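Local coordinates for annexin B22 (Schistosoma mansoni, PDB 4MDU), which binds acidic phospholipid membranes in a calcium-dependent manner, aggregates liposomes when calcium is present, and takes part in worm reproduction and host-parasite interaction, at residues B[180-185]-B[277-282]; B[305-310]-B[349-354]. All coordinates share one frame; numbering follows the deposited sequence.

Contact 1. Residues B[180-185]-B[277-282]; sequences YALLSL and RKLLVA
At chi1 173° Leu279 swings CG to the far side of its backbone N, which carries its forked end across to helix 177-187, while Leu185, whose CG lies beside the backbone N (chi1 -64°), extends CD1 to meet it. The setting is the alpha-helical annexin fold: segment 180-185, on helix 177-187, lies in repeat 2 and segment 277-282, on helix 274-288, in repeat 3. The short segments run at 37° with axes 10.6 Å apart, a separation bridged largely by Leu279. Leu279 CD1 lies 3.9 Å from Leu185 CD1, the two side chains running past each other in opposite directions; CD2 enters the angle between Ala181 and Leu182. No hydrogen bond links the segments, and all four touching residues are buried. Farther out, Leu182 rests on Leu131 and Leu185 on Phe135, both of helix 128-136. The side chain of Leu182 also comes within about 4 Å of that of Asp128, which shares a calcium site with Asp275 of repeat 3. On helix 177-187, Ala181 O accepts from both Leu185 N and Ser184 OG, the hydroxyl at 2.7 Å. At the meeting point, Leu279 CD2 lies 3.6 Å from Ala181 CB and 3.7 Å from Leu182 CD1.

Contact 2. Residues B[305-310]-B[349-354]; sequences LGTKDY and GDYRRT
Thr307 sets a methyl over the ring of Tyr351: CG2 stands 3.9 Å from the ring centroid and 9° off the ring normal, a CH-pi contact over the centre of one face. Gly306 CA approaches the same ring obliquely. At the phenol end, Tyr351 OH stops 4.0 Å from Gly306 O and deals with the loop through water. One water, at the ring's edge and in its plane, lies 2.5 Å from Tyr351 OH and makes a weak bond to Gly306 O; a second sits 3.0 Å from Tyr351 OH and donates to Asp309 O at 2.7 Å. The next shell sets these groups in place. Tyr351 projects from helix 349-358 with CG anti to the backbone N (chi1 164°), Thr307 OG1 bonds to Asp97 OD2, and Met313 touches both Thr307 and Tyr351. The 305-310 loop belongs to the calcium-binding region of annexin repeat 4: Leu305, Gly306 and, just ahead of the tyrosine's helix, Asp346 bind calcium in the loaded protein; this is the calcium-free form. Threonine thus splits its chemistry, methyl to the ring and hydroxyl to Asp97, while the tyrosine hydroxyl links its helix to Asp309 O through one water and, weakly, to Gly306 O through the other.

How the contacts relate
From the N terminus, the chain first reaches 180-185 on helix 177-187, near the end of repeat 2, then runs through 91 intervening residues, mostly helical, before 277-282 on helix 274-288 closes contact 1. That long loop spans the linker and most of repeat 3, so the contact ties one repeat to the next. Contact 2 opens only afterwards, at the loop between helices 290-301 and 311-320, and closes after 38 intervening residues on helix 349-358, entirely within repeat 4. The two loops therefore stand in series and neither nest nor cross. The centres of the contacts lie 29 Å apart and their nearest atoms about 14 Å, without touching: contact 1 joins neighbouring repeats, contact 2 folds one repeat on itself.

Contact 1. Residues B[180-185]-B[277-282]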
# COMPACT_ATOMS: atom_id res chain seq x y z
N TYR B 180 1.32 -10.39 -12.36
CA TYR B 180 2.09 -11.39 -13.07
C TYR B 180 3.15 -11.97 -12.13
O TYR B 180 3.30 -13.20 -12.04
CB TYR B 180 2.72 -10.79 -14.33
CG TYR B 180 3.55 -11.78 -15.11
CD1 TYR B 180 4.87 -12.04 -14.75
CD2 TYR B 180 3.02 -12.47 -16.20
CE1 TYR B 180 5.64 -12.95 -15.44
CE2 TYR B 180 3.80 -13.39 -16.92
CZ TYR B 180 5.11 -13.62 -16.54
OH TYR B 180 5.91 -14.52 -17.22
N ALA B 181 3.86 -11.10 -11.42
CA ALA B 181 4.89 -11.56 -10.48
C ALA B 181 4.27 -12.39 -9.38
O ALA B 181 4.81 -13.43 -8.99
CB ALA B 181 5.66 -10.37 -9.88
N LEU B 182 3.12 -11.94 -8.88
CA LEU B 182 2.40 -12.68 -7.84
C LEU B 182 2.12 -14.10 -8.32
O LEU B 182 2.40 -15.07 -7.61
CB LEU B 182 1.09 -11.96 -7.51
CG LEU B 182 0.62 -11.94 -6.05
CD1 LEU B 182 1.76 -11.53 -5.16
CD2 LEU B 182 -0.58 -10.99 -5.88
N LEU B 183 1.56 -14.21 -9.53
CA LEU B 183 1.30 -15.51 -10.17
C LEU B 183 2.54 -16.39 -10.33
O LEU B 183 2.44 -17.61 -10.24
CB LEU B 183 0.65 -15.32 -11.54
CG LEU B 183 -0.87 -15.46 -11.67
CD1 LEU B 183 -1.48 -16.19 -10.48
CD2 LEU B 183 -1.50 -14.10 -11.86
N SER B 184 3.69 -15.78 -10.60
CA SER B 184 4.91 -16.56 -10.76
C SER B 184 5.31 -17.24 -9.45
O SER B 184 5.76 -18.38 -9.45
CB SER B 184 6.07 -15.72 -11.29
OG SER B 184 6.63 -14.90 -10.28
N LEU B 185 5.13 -16.55 -8.32
CA LEU B 185 5.36 -17.20 -7.04
C LEU B 185 4.41 -18.39 -6.86
O LEU B 185 4.82 -19.47 -6.43
CB LEU B 185 5.22 -16.23 -5.86
CG LEU B 185 6.21 -15.07 -5.77
CD1 LEU B 185 5.97 -14.24 -4.51
CD2 LEU B 185 7.67 -15.58 -5.82
N ARG B 277 6.71 -3.02 -6.74
CA ARG B 277 7.93 -2.71 -5.98
C ARG B 277 7.93 -3.41 -4.63
O ARG B 277 8.93 -4.01 -4.23
CB ARG B 277 8.09 -1.20 -5.82
CG ARG B 277 9.03 -0.79 -4.69
CD ARG B 277 9.34 0.69 -4.74
NE ARG B 277 8.14 1.47 -5.02
CZ ARG B 277 8.13 2.77 -5.29
NH1 ARG B 277 9.28 3.45 -5.33
NH2 ARG B 277 6.98 3.40 -5.54
N LYS B 278 6.80 -3.35 -3.93
CA LYS B 278 6.72 -3.90 -2.58
C LYS B 278 6.92 -5.42 -2.61
O LYS B 278 7.58 -5.98 -1.73
CB LYS B 278 5.38 -3.56 -1.90
CG LYS B 278 5.06 -2.07 -1.81
CD LYS B 278 3.78 -1.83 -1.00
CE LYS B 278 3.13 -0.48 -1.30
NZ LYS B 278 1.93 -0.59 -2.20
N LEU B 279 6.34 -6.09 -3.59
CA LEU B 279 6.54 -7.53 -3.74
C LEU B 279 8.03 -7.83 -4.02
O LEU B 279 8.66 -8.62 -3.31
CB LEU B 279 5.64 -8.09 -4.85
CG LEU B 279 5.87 -9.56 -5.23
CD1 LEU B 279 5.71 -10.43 -4.01
CD2 LEU B 279 4.93 -10.04 -6.34
N LEU B 280 8.61 -7.18 -5.02
CA LEU B 280 10.04 -7.37 -5.33
C LEU B 280 10.91 -7.05 -4.11
O LEU B 280 11.84 -7.80 -3.80
CB LEU B 280 10.46 -6.48 -6.50
CG LEU B 280 9.80 -6.77 -7.85
CD1 LEU B 280 10.28 -5.80 -8.93
CD2 LEU B 280 10.12 -8.18 -8.25
N VAL B 281 10.61 -5.95 -3.43
CA VAL B 281 11.41 -5.57 -2.27
C VAL B 281 11.29 -6.61 -1.16
O VAL B 281 12.30 -7.01 -0.56
CB VAL B 281 11.04 -4.19 -1.72
CG1 VAL B 281 11.62 -4.01 -0.32
CG2 VAL B 281 11.54 -3.09 -2.67
N ALA B 282 10.05 -7.05 -0.91
CA ALA B 282 9.83 -8.12 0.05
C ALA B 282 10.68 -9.36 -0.28
O ALA B 282 11.40 -9.88 0.58
CB ALA B 282 8.36 -8.50 0.12

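Contact 2. Residues B[305-310]-B[349-354]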
# COMPACT_ATOMS: atom_id res chain seq x y z
N LEU B 305 -5.45 -3.61 16.59
CA LEU B 305 -6.66 -4.16 15.98
C LEU B 305 -7.08 -5.47 16.64
O LEU B 305 -8.17 -5.97 16.40
CB LEU B 305 -6.46 -4.37 14.48
CG LEU B 305 -5.84 -3.18 13.75
CD1 LEU B 305 -5.24 -3.60 12.41
CD2 LEU B 305 -6.86 -2.06 13.59
N GLY B 306 -6.20 -6.04 17.46
CA GLY B 306 -6.47 -7.32 18.09
C GLY B 306 -6.67 -8.44 17.07
O GLY B 306 -6.02 -8.46 16.01
N THR B 307 -7.56 -9.36 17.38
CA THR B 307 -7.81 -10.49 16.49
C THR B 307 -8.62 -10.10 15.25
O THR B 307 -9.19 -10.95 14.57
CB THR B 307 -8.49 -11.63 17.24
OG1 THR B 307 -9.65 -11.12 17.90
CG2 THR B 307 -7.53 -12.21 18.28
N LYS B 308 -8.69 -8.80 14.97
CA LYS B 308 -9.38 -8.31 13.80
C LYS B 308 -8.41 -8.29 12.61
O LYS B 308 -8.83 -8.28 11.45
CB LYS B 308 -9.96 -6.91 14.07
CG LYS B 308 -11.03 -6.88 15.16
CD LYS B 308 -11.64 -5.49 15.35
N ASP B 309 -7.12 -8.26 12.92
CA ASP B 309 -6.07 -8.41 11.91
C ASP B 309 -5.18 -9.57 12.32
O ASP B 309 -4.58 -9.54 13.40
CB ASP B 309 -5.23 -7.15 11.77
CG ASP B 309 -4.37 -7.16 10.51
OD1 ASP B 309 -4.91 -6.78 9.45
OD2 ASP B 309 -3.18 -7.55 10.57
N TYR B 310 -5.05 -10.56 11.44
CA TYR B 310 -4.41 -11.82 11.80
C TYR B 310 -2.91 -11.82 11.58
O TYR B 310 -2.25 -12.79 11.95
CB TYR B 310 -5.03 -12.97 11.02
CG TYR B 310 -6.25 -13.53 11.68
CD1 TYR B 310 -6.25 -14.83 12.17
CD2 TYR B 310 -7.40 -12.77 11.83
CE1 TYR B 310 -7.37 -15.36 12.78
CE2 TYR B 310 -8.52 -13.29 12.45
CZ TYR B 310 -8.50 -14.59 12.92
OH TYR B 310 -9.61 -15.13 13.53
N GLY B 349 -5.09 -10.32 27.37
CA GLY B 349 -5.80 -11.55 27.63
C GLY B 349 -4.94 -12.76 27.36
O GLY B 349 -3.72 -12.66 27.26
N ASP B 350 -5.58 -13.92 27.27
CA ASP B 350 -4.91 -15.18 27.01
C ASP B 350 -4.28 -15.21 25.61
O ASP B 350 -3.39 -16.00 25.33
CB ASP B 350 -5.92 -16.31 27.20
CG ASP B 350 -6.29 -16.48 28.65
OD1 ASP B 350 -5.42 -16.21 29.50
OD2 ASP B 350 -7.44 -16.87 28.96
N TYR B 351 -4.78 -14.34 24.75
CA TYR B 351 -4.25 -14.12 23.43
C TYR B 351 -2.84 -13.54 23.57
O TYR B 351 -1.87 -14.13 23.09
CB TYR B 351 -5.21 -13.18 22.69
CG TYR B 351 -4.69 -12.52 21.45
CD1 TYR B 351 -4.22 -13.28 20.37
CD2 TYR B 351 -4.72 -11.15 21.32
CE1 TYR B 351 -3.76 -12.67 19.23
CE2 TYR B 351 -4.26 -10.53 20.18
CZ TYR B 351 -3.78 -11.30 19.14
OH TYR B 351 -3.32 -10.69 17.99
N ARG B 352 -2.73 -12.41 24.25
CA ARG B 352 -1.42 -11.82 24.53
C ARG B 352 -0.47 -12.87 25.10
O ARG B 352 0.68 -13.01 24.66
CB ARG B 352 -1.56 -10.66 25.53
CG ARG B 352 -0.26 -10.31 26.28
CD ARG B 352 -0.28 -8.89 26.79
NE ARG B 352 -1.27 -8.70 27.85
CZ ARG B 352 -1.56 -7.52 28.39
NH1 ARG B 352 -0.92 -6.43 27.98
NH2 ARG B 352 -2.49 -7.44 29.35
N ARG B 353 -0.97 -13.61 26.08
CA ARG B 353 -0.16 -14.61 26.77
C ARG B 353 0.31 -15.67 25.78
O ARG B 353 1.47 -16.07 25.79
CB ARG B 353 -0.98 -15.24 27.89
CG ARG B 353 -0.19 -16.12 28.84
CD ARG B 353 0.68 -15.29 29.81
NE ARG B 353 2.04 -15.77 29.70
CZ ARG B 353 3.09 -15.04 29.36
NH1 ARG B 353 3.00 -13.74 29.14
NH2 ARG B 353 4.27 -15.63 29.29
N THR B 354 -0.60 -16.10 24.91
CA THR B 354 -0.24 -17.07 23.88
C THR B 354 0.88 -16.54 22.99
O THR B 354 1.85 -17.24 22.74
CB THR B 354 -1.44 -17.45 23.00
OG1 THR B 354 -2.50 -17.98 23.81
CG2 THR B 354 -1.01 -18.51 21.97
O HOH W 1 -3.07 -8.20 17.63
O HOH W 2 -3.02 -10.93 15.03